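Local coordinates for peptide ABC transporter, peptide-binding protein (Thermus thermophilus, PDB 2D5W) that binds oligopeptides, a pentapeptide in this complex, and probably delivers them to an ABC transporter for uptake into the cell, at residues A[331-336]-A[374-379]. Residues are numbered along the deposited sequence; the frame is centred on the assembly and turned at random.
Sequences ILHALN and LKKAEA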
ATOM      1  N   ILE A 331     -16.053 -15.132 -14.673  1.00  9.79           N
ATOM      2  CA  ILE A 331     -16.018 -15.121 -13.220  1.00 10.18           C
ATOM      3  C   ILE A 331     -16.677 -13.859 -12.670  1.00  9.58           C
ATOM      4  O   ILE A 331     -17.475 -13.934 -11.736  1.00 10.02           O
ATOM      5  CB  ILE A 331     -14.568 -15.226 -12.687  1.00  9.91           C
ATOM      6  CG1 ILE A 331     -13.989 -16.606 -13.029  1.00 10.43           C
ATOM      7  CG2 ILE A 331     -14.545 -15.007 -11.172  1.00 10.56           C
ATOM      8  CD1 ILE A 331     -12.508 -16.755 -12.709  1.00 12.56           C
ATOM      9  N   LEU A 332     -16.371 -12.704 -13.256  1.00  9.43           N
ATOM     10  CA  LEU A 332     -16.955 -11.464 -12.756  1.00  9.49           C
ATOM     11  C   LEU A 332     -18.478 -11.452 -12.891  1.00  9.84           C
ATOM     12  O   LEU A 332     -19.177 -10.947 -12.009  1.00 10.10           O
ATOM     13  CB  LEU A 332     -16.340 -10.246 -13.458  1.00  9.84           C
ATOM     14  CG  LEU A 332     -16.654  -8.890 -12.804  1.00  9.09           C
ATOM     15  CD1 LEU A 332     -16.289  -8.926 -11.322  1.00 10.84           C
ATOM     16  CD2 LEU A 332     -15.893  -7.779 -13.516  1.00 10.36           C
ATOM     17  N   HIS A 333     -18.993 -12.001 -13.991  1.00 10.07           N
ATOM     18  CA  HIS A 333     -20.443 -12.066 -14.192  1.00 10.55           C
ATOM     19  C   HIS A 333     -21.087 -12.966 -13.136  1.00 10.39           C
ATOM     20  O   HIS A 333     -22.290 -12.872 -12.879  1.00 11.53           O
ATOM     21  CB  HIS A 333     -20.789 -12.623 -15.582  1.00 11.35           C
ATOM     22  CG  HIS A 333     -20.776 -11.600 -16.677  1.00 11.41           C
ATOM     23  ND1 HIS A 333     -21.521 -10.443 -16.630  1.00 12.40           N
ATOM     24  CD2 HIS A 333     -20.149 -11.594 -17.878  1.00 11.82           C
ATOM     25  CE1 HIS A 333     -21.356  -9.767 -17.755  1.00 12.28           C
ATOM     26  NE2 HIS A 333     -20.529 -10.446 -18.529  1.00 12.89           N
ATOM     27  N   ALA A 334     -20.288 -13.844 -12.533  1.00  9.48           N
ATOM     28  CA  ALA A 334     -20.789 -14.757 -11.510  1.00 10.38           C
ATOM     29  C   ALA A 334     -20.643 -14.205 -10.093  1.00 10.75           C
ATOM     30  O   ALA A 334     -21.070 -14.843  -9.134  1.00 11.78           O
ATOM     31  CB  ALA A 334     -20.081 -16.100 -11.622  1.00 10.92           C
ATOM     32  N   LEU A 335     -20.025 -13.034  -9.960  1.00 10.37           N
ATOM     33  CA  LEU A 335     -19.856 -12.407  -8.651  1.00  9.99           C
ATOM     34  C   LEU A 335     -20.967 -11.376  -8.484  1.00 10.04           C
ATOM     35  O   LEU A 335     -21.010 -10.375  -9.200  1.00 10.74           O
ATOM     36  CB  LEU A 335     -18.489 -11.721  -8.549  1.00 10.18           C
ATOM     37  CG  LEU A 335     -17.258 -12.597  -8.811  1.00  9.80           C
ATOM     38  CD1 LEU A 335     -16.001 -11.817  -8.453  1.00 11.01           C
ATOM     39  CD2 LEU A 335     -17.331 -13.876  -7.986  1.00 10.59           C
ATOM     40  N   ASN A 336     -21.880 -11.621  -7.549  1.00  9.71           N
ATOM     41  CA  ASN A 336     -22.980 -10.694  -7.333  1.00 10.36           C
ATOM     42  C   ASN A 336     -22.502  -9.542  -6.464  1.00  9.67           C
ATOM     43  O   ASN A 336     -22.863  -9.426  -5.291  1.00 10.42           O
ATOM     44  CB  ASN A 336     -24.157 -11.405  -6.671  1.00 11.53           C
ATOM     45  CG  ASN A 336     -25.395 -10.543  -6.628  1.00 11.64           C
ATOM     46  OD1 ASN A 336     -25.388  -9.406  -7.103  1.00 12.03           O
ATOM     47  ND2 ASN A 336     -26.469 -11.078  -6.060  1.00 13.68           N
ATOM     48  N   LEU A 374     -25.444 -15.160 -14.245  1.00 13.25           N
ATOM     49  CA  LEU A 374     -24.894 -16.503 -14.337  1.00 13.65           C
ATOM     50  C   LEU A 374     -25.026 -17.102 -15.733  1.00 13.94           C
ATOM     51  O   LEU A 374     -24.202 -17.917 -16.139  1.00 14.64           O
ATOM     52  CB  LEU A 374     -25.557 -17.414 -13.302  1.00 14.32           C
ATOM     53  CG  LEU A 374     -25.311 -17.019 -11.842  1.00 14.49           C
ATOM     54  CD1 LEU A 374     -26.010 -18.005 -10.921  1.00 16.49           C
ATOM     55  CD2 LEU A 374     -23.817 -16.994 -11.553  1.00 16.09           C
ATOM     56  N   LYS A 375     -26.056 -16.699 -16.470  1.00 14.71           N
ATOM     57  CA  LYS A 375     -26.245 -17.215 -17.820  1.00 15.85           C
ATOM     58  C   LYS A 375     -25.091 -16.789 -18.720  1.00 15.08           C
ATOM     59  O   LYS A 375     -24.574 -17.588 -19.503  1.00 14.83           O
ATOM     60  CB  LYS A 375     -27.569 -16.719 -18.407  1.00 18.15           C
ATOM     61  CG  LYS A 375     -28.800 -17.291 -17.726  1.00 23.67           C
ATOM     62  CD  LYS A 375     -30.082 -16.776 -18.366  1.00 26.96           C
ATOM     63  CE  LYS A 375     -30.172 -17.164 -19.836  1.00 29.34           C
ATOM     64  NZ  LYS A 375     -30.161 -18.641 -20.026  1.00 31.44           N
ATOM     65  N   LYS A 376     -24.686 -15.527 -18.609  1.00 14.74           N
ATOM     66  CA  LYS A 376     -23.580 -15.025 -19.416  1.00 14.85           C
ATOM     67  C   LYS A 376     -22.287 -15.739 -19.038  1.00 14.16           C
ATOM     68  O   LYS A 376     -21.480 -16.077 -19.901  1.00 13.68           O
ATOM     69  CB  LYS A 376     -23.413 -13.514 -19.237  1.00 15.53           C
ATOM     70  CG  LYS A 376     -24.459 -12.689 -19.968  1.00 17.56           C
ATOM     71  CD  LYS A 376     -24.121 -11.205 -19.928  1.00 18.28           C
ATOM     72  CE  LYS A 376     -25.108 -10.396 -20.752  1.00 19.61           C
ATOM     73  NZ  LYS A 376     -24.764  -8.948 -20.761  1.00 20.66           N
ATOM     74  N   ALA A 377     -22.093 -15.971 -17.743  1.00 13.54           N
ATOM     75  CA  ALA A 377     -20.896 -16.659 -17.272  1.00 12.73           C
ATOM     76  C   ALA A 377     -20.849 -18.069 -17.852  1.00 12.41           C
ATOM     77  O   ALA A 377     -19.816 -18.510 -18.352  1.00 13.21           O
ATOM     78  CB  ALA A 377     -20.885 -16.715 -15.745  1.00 12.88           C
ATOM     79  N   GLU A 378     -21.979 -18.767 -17.787  1.00 13.10           N
ATOM     80  CA  GLU A 378     -22.080 -20.129 -18.301  1.00 14.24           C
ATOM     81  C   GLU A 378     -21.760 -20.211 -19.793  1.00 13.35           C
ATOM     82  O   GLU A 378     -21.055 -21.121 -20.238  1.00 13.80           O
ATOM     83  CB  GLU A 378     -23.487 -20.676 -18.041  1.00 16.79           C
ATOM     84  CG  GLU A 378     -23.724 -22.087 -18.558  1.00 23.50           C
ATOM     85  CD  GLU A 378     -25.122 -22.592 -18.248  1.00 27.06           C
ATOM     86  OE1 GLU A 378     -25.440 -23.739 -18.623  1.00 30.37           O
ATOM     87  OE2 GLU A 378     -25.903 -21.839 -17.626  1.00 30.37           O
ATOM     88  N   ALA A 379     -22.279 -19.258 -20.562  1.00 13.50           N
ATOM     89  CA  ALA A 379     -22.048 -19.227 -22.003  1.00 13.23           C
ATOM     90  C   ALA A 379     -20.569 -19.031 -22.334  1.00 13.85           C
ATOM     91  O   ALA A 379     -20.030 -19.694 -23.217  1.00 13.61           O
ATOM     92  CB  ALA A 379     -22.877 -18.119 -22.639  1.00 14.46           C
TER
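One face of the His333 imidazole is covered by the aliphatic chain of Lys376, whose CD stands 4.1 Å from the ring centroid and 24° off the ring normal, a CH-pi contact displaced toward the rim. The nearest ring atom is CE1, 3.8 Å from Lys376 CD, while nearer the root of the lysine its CB approaches CD2 of the same ring at 4.0 Å. With CG anti to its own carbonyl carbon (chi1 -75°) and every later torsion extended, the lysine crosses the imidazole at a slant before its ammonium group meets Glu371 in a salt bridge. The ring is held from other directions too: ND1 is hydrogen-bonded to the backbone O of Glu371, and Tyr370 packs against it edge-to-face.

Beside this pair, Ala334 and Ala377 bring their methyl groups together where helices 325-333 and 374-383 pack, about 30 Å from the centre of this family 5 solute-binding protein. Ala377 CB lies 4.1 Å from His333 CB and 4.2 Å from Ala334 CB. Leu374 starts out directed away, yet its CD2 branch returns to rest 3.8 Å from Ala334 CB. At the start of the second helix, Asp373 OD1 accepts a hydrogen bond from Lys376 N, and the backbone of Asp373 is hydrogen-bonded to that of His333.

Across the two segments the contact rests on apolar packing and one CH-pi contact, while His333 ND1 and Lys376 NZ both turn to Glu371, just ahead of helix 374-383. His333 NE2 and Lys376 NZ are 5.0 Å apart, so the lysine may somewhat disfavour a second proton on the imidazole, an effect the Glu371 carboxylate would weaken.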